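Local coordinates for protein SOXX (Paracoccus pantotrophus, PDB 2C1D) that binds heme c covalently and, as a cytochrome c-type subunit of the SoxXA complex that initiates chemotrophic sulfur oxidation, probably takes part in electron transfer, at residues N40-C44 / H45-A49; E126-V129 / A130-T134. All coordinates share one frame; numbering follows the deposited sequence.

Contact 1. Residues N40-C44 / H45-A49; sequences NCVAC and HQIGA. With HEC (heme c), chain O.
His45 N reaches back to Cys41 O (3.0 Å), closing the turn of the CXXCH heme c motif, while its ring binds the heme iron through NE2 at 2.3 Å. Two thioethers pin the porphyrin beside this ligand: Cys41 SG is bonded to CAB of the heme (1.9 Å) and Cys44 SG to CAC (2.2 Å). Each sulfur lies beside its own backbone N (chi1 -53° in Cys41, -64° in Cys44), and from this turn both are directed to the heme. Met91 supplies the other protein ligand of the iron.

The next shell fixes the turn. Cys41 O accepts from both Cys44 N and His45 N, and Val42 CA sends a CH···O contact to His45 O (3.2 Å). Farther from the heme, Val42 CG1 meets the end of the Ile47 chain at CD1 (3.7 Å), the two side chains crossing at about a right angle.

Arg193 of the SOXA chain packs on Val42 and Ala43. The whole turn lies in the loop between helix 26-33 and helix 66-69, with Met33 of the former against both Cys41 and Ile47.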
# COMPACT_ATOMS: atom_id res chain seq x y z
N ASN B 40 13.12 -13.40 5.27
CA ASN B 40 11.83 -12.86 5.67
C ASN B 40 10.69 -13.82 5.32
O ASN B 40 9.58 -13.40 5.00
CB ASN B 40 11.62 -11.48 5.03
CG ASN B 40 10.53 -10.66 5.71
OD1 ASN B 40 10.27 -10.81 6.91
ND2 ASN B 40 9.91 -9.78 4.95
N CYS B 41 11.00 -15.12 5.37
CA CYS B 41 10.09 -16.19 4.95
C CYS B 41 8.80 -16.19 5.79
O CYS B 41 7.72 -16.45 5.29
CB CYS B 41 10.77 -17.53 5.12
SG CYS B 41 12.41 -17.68 4.33
N VAL B 42 8.97 -15.90 7.07
CA VAL B 42 7.88 -15.88 8.02
C VAL B 42 6.90 -14.72 7.83
O VAL B 42 5.84 -14.72 8.47
CB VAL B 42 8.37 -15.90 9.50
CG1 VAL B 42 9.07 -17.22 9.83
CG2 VAL B 42 9.28 -14.74 9.81
N ALA B 43 7.19 -13.77 6.93
CA ALA B 43 6.20 -12.75 6.58
C ALA B 43 5.02 -13.40 5.88
O ALA B 43 3.90 -12.96 6.04
CB ALA B 43 6.77 -11.63 5.70
N CYS B 44 5.29 -14.46 5.11
CA CYS B 44 4.26 -15.16 4.35
C CYS B 44 3.91 -16.57 4.85
O CYS B 44 2.75 -16.98 4.70
CB CYS B 44 4.67 -15.24 2.89
SG CYS B 44 4.79 -13.60 2.14
N HIS B 45 4.88 -17.28 5.44
CA HIS B 45 4.74 -18.67 5.90
C HIS B 45 4.87 -18.84 7.40
O HIS B 45 5.78 -18.29 8.03
CB HIS B 45 5.86 -19.59 5.35
CG HIS B 45 5.91 -19.69 3.85
ND1 HIS B 45 4.91 -19.24 3.03
CD2 HIS B 45 6.86 -20.20 3.03
CE1 HIS B 45 5.25 -19.46 1.77
NE2 HIS B 45 6.43 -20.03 1.75
N GLN B 46 4.01 -19.66 7.98
CA GLN B 46 4.20 -20.14 9.34
C GLN B 46 5.26 -21.23 9.32
O GLN B 46 5.43 -21.91 8.33
CB GLN B 46 2.90 -20.74 9.89
CG GLN B 46 1.88 -19.74 10.40
CD GLN B 46 0.47 -20.36 10.57
OE1 GLN B 46 0.29 -21.57 10.39
NE2 GLN B 46 -0.53 -19.52 10.90
N ILE B 47 6.00 -21.35 10.42
CA ILE B 47 6.93 -22.44 10.62
C ILE B 47 6.69 -22.98 12.02
O ILE B 47 7.17 -22.43 13.02
CB ILE B 47 8.40 -21.99 10.45
CG1 ILE B 47 8.59 -21.19 9.16
CG2 ILE B 47 9.31 -23.20 10.47
CD1 ILE B 47 10.00 -20.68 8.96
N GLY B 48 5.89 -24.04 12.11
CA GLY B 48 5.55 -24.64 13.39
C GLY B 48 6.75 -25.10 14.20
O GLY B 48 6.76 -25.00 15.42
N ALA B 49 7.79 -25.56 13.51
CA ALA B 49 9.02 -25.98 14.16
C ALA B 49 9.75 -24.83 14.85
O ALA B 49 10.64 -25.06 15.65
CB ALA B 49 9.95 -26.63 13.15
FE HEC O . 7.53 -19.23 -0.07
CHA HEC O . 5.76 -21.61 -1.76
CHB HEC O . 9.78 -21.55 0.93
CHC HEC O . 9.39 -16.78 1.34
CHD HEC O . 5.04 -16.90 -0.72
NA HEC O . 7.75 -21.22 -0.39
C1A HEC O . 6.87 -22.02 -1.06
C2A HEC O . 7.34 -23.38 -0.94
C3A HEC O . 8.46 -23.37 -0.19
C4A HEC O . 8.73 -21.99 0.16
CMA HEC O . 9.36 -24.54 0.26
CAA HEC O . 6.63 -24.56 -1.59
CBA HEC O . 5.27 -24.83 -0.95
CGA HEC O . 5.56 -25.68 0.23
O1A HEC O . 5.98 -26.83 0.00
O2A HEC O . 5.38 -25.22 1.38
NB HEC O . 9.22 -19.18 0.95
C1B HEC O . 10.05 -20.24 1.20
C2B HEC O . 11.29 -19.75 1.78
C3B HEC O . 11.18 -18.42 1.92
C4B HEC O . 9.89 -18.05 1.38
CMB HEC O . 12.45 -20.64 2.24
CAB HEC O . 12.27 -17.47 2.49
CBB HEC O . 13.47 -17.64 1.83
NC HEC O . 7.26 -17.18 0.28
C1C HEC O . 8.17 -16.37 0.87
C2C HEC O . 7.58 -15.04 0.99
C3C HEC O . 6.44 -15.04 0.29
C4C HEC O . 6.17 -16.42 -0.08
CMC HEC O . 8.35 -13.79 1.45
CAC HEC O . 5.42 -13.86 0.05
CBC HEC O . 5.83 -12.71 -0.49
ND HEC O . 5.69 -19.24 -1.10
C1D HEC O . 4.81 -18.17 -1.21
C2D HEC O . 3.64 -18.60 -1.93
C3D HEC O . 3.87 -20.09 -2.25
C4D HEC O . 5.16 -20.38 -1.69
CMD HEC O . 2.38 -17.77 -2.31
CAD HEC O . 2.94 -21.09 -2.99
CBD HEC O . 3.30 -21.06 -4.48
CGD HEC O . 2.10 -20.75 -5.34
O1D HEC O . 1.98 -19.58 -5.85
O2D HEC O . 1.27 -21.70 -5.51

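Contact 2. Residues E126-V129 / A130-T134; sequences EDVV and AFLVT
Val128 and Leu132 touch along one side of the C-terminal helix of the cytochrome c fold, helix 122-133, of which 126-129 and the residues that follow are part.

Backbone bonds of the i to i+4 kind tie the turns together. Ala130 N donates to Glu126 O, Leu132 N to Val128 O (3.0 Å) and Val133 N to Val129 O (2.9 Å). Between them Phe131 N is held less firmly, by weak bonds to Asp127 O and Val128 O.

Apolar contacts follow the same spacing. Val128 CG1 lies 3.8 Å from Leu132 CD1, the two side chains side by side and pointing the same way. CG1 is trans to the backbone N of Val128 (chi1 166°), which lays it beside the carbonyl carbon and brings it alongside the leucine of the next turn. Both residues touch the heme and Val79 of helix 72-81. Val129 CG1 and Val133 CG2 are more loosely matched at 4.4 Å. Phe131 swings its ring away from the preceding turn, onto Val30 and Met33 of helix 26-33.

The buried carboxylates of Glu126 and Asp127 find their partners elsewhere in the chain. Glu126 OE2 forms a salt bridge with Arg76 and also accepts from Leu19 N, while Asp127 OD1 accepts from Asn25 N. These bonds tie the helix to the N-terminal part of the chain as well as to helix 72-81.

At the far end one carbonyl is gripped twice by a single residue: Phe131 O accepts from Thr134 N at 3.0 Å and, on a lone pair in its carbonyl plane, from Thr134 OG1 at 2.7 Å.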
# COMPACT_ATOMS: atom_id res chain seq x y z
N GLU B 126 21.87 -21.93 0.21
CA GLU B 126 22.23 -23.29 0.59
C GLU B 126 21.90 -23.57 2.05
O GLU B 126 21.47 -24.68 2.40
CB GLU B 126 23.72 -23.56 0.32
CG GLU B 126 24.08 -23.57 -1.17
CD GLU B 126 23.37 -24.65 -1.97
OE1 GLU B 126 23.17 -25.75 -1.43
OE2 GLU B 126 23.00 -24.39 -3.13
N ASP B 127 22.11 -22.55 2.90
CA ASP B 127 21.82 -22.61 4.31
C ASP B 127 20.31 -22.76 4.58
O ASP B 127 19.90 -23.53 5.48
CB ASP B 127 22.35 -21.35 5.02
CG ASP B 127 23.89 -21.30 5.10
OD1 ASP B 127 24.59 -22.28 4.80
OD2 ASP B 127 24.50 -20.27 5.49
N VAL B 128 19.49 -22.06 3.80
CA VAL B 128 18.04 -22.12 3.94
C VAL B 128 17.59 -23.52 3.48
O VAL B 128 16.85 -24.18 4.18
CB VAL B 128 17.36 -21.03 3.12
CG1 VAL B 128 15.84 -21.30 2.99
CG2 VAL B 128 17.61 -19.65 3.79
N VAL B 129 18.08 -23.97 2.34
CA VAL B 129 17.77 -25.30 1.81
C VAL B 129 18.07 -26.41 2.82
O VAL B 129 17.26 -27.32 3.00
CB VAL B 129 18.50 -25.58 0.49
CG1 VAL B 129 18.41 -27.04 0.08
CG2 VAL B 129 17.95 -24.72 -0.62
N ALA B 130 19.23 -26.33 3.48
CA ALA B 130 19.65 -27.35 4.43
C ALA B 130 18.68 -27.43 5.60
O ALA B 130 18.43 -28.51 6.14
CB ALA B 130 21.05 -27.08 4.92
N PHE B 131 18.12 -26.29 5.98
CA PHE B 131 17.11 -26.31 7.02
C PHE B 131 15.80 -26.89 6.49
O PHE B 131 15.18 -27.69 7.17
CB PHE B 131 16.86 -24.94 7.64
CG PHE B 131 15.82 -24.98 8.70
CD1 PHE B 131 16.10 -25.55 9.93
CD2 PHE B 131 14.53 -24.51 8.44
CE1 PHE B 131 15.12 -25.63 10.90
CE2 PHE B 131 13.55 -24.57 9.41
CZ PHE B 131 13.84 -25.12 10.64
N LEU B 132 15.40 -26.51 5.28
CA LEU B 132 14.16 -26.97 4.71
C LEU B 132 14.14 -28.50 4.57
O LEU B 132 13.10 -29.13 4.71
CB LEU B 132 13.90 -26.32 3.35
CG LEU B 132 13.59 -24.82 3.38
CD1 LEU B 132 13.72 -24.25 2.00
CD2 LEU B 132 12.21 -24.52 3.94
N VAL B 133 15.30 -29.09 4.29
CA VAL B 133 15.41 -30.54 4.16
C VAL B 133 15.07 -31.24 5.49
O VAL B 133 14.56 -32.34 5.47
CB VAL B 133 16.81 -30.95 3.59
CG1 VAL B 133 17.09 -32.43 3.77
CG2 VAL B 133 16.91 -30.59 2.12
N THR B 134 15.33 -30.59 6.63
CA THR B 134 15.06 -31.21 7.93
C THR B 134 13.60 -31.20 8.33
O THR B 134 13.24 -31.84 9.31
CB THR B 134 15.88 -30.59 9.12
OG1 THR B 134 15.47 -29.24 9.40
CG2 THR B 134 17.36 -30.50 8.80

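In the fold
Contact 1 and contact 2 serve the same heme in different ways: 40-49 bonds to it and ligates its iron, whereas 126-134 lends it apolar side chains. Their centres are 14 Å apart and they do not touch; the closest approach of the two stretches is between the Phe131 ring and Ile47, 4.6 Å from Phe131 CE2 to Ile47 CG2. The side chain of Val128 is about 5 Å from that of Cys41 and about 4 Å from the heme; the side chains of Leu132 and His45 are about 7 Å apart. Met33 of helix 26-33 touches residues of both contacts. Elsewhere Arg69, Trp70 and Thr89 hydrogen-bond to the heme, and Met91 is the other axial ligand of its iron.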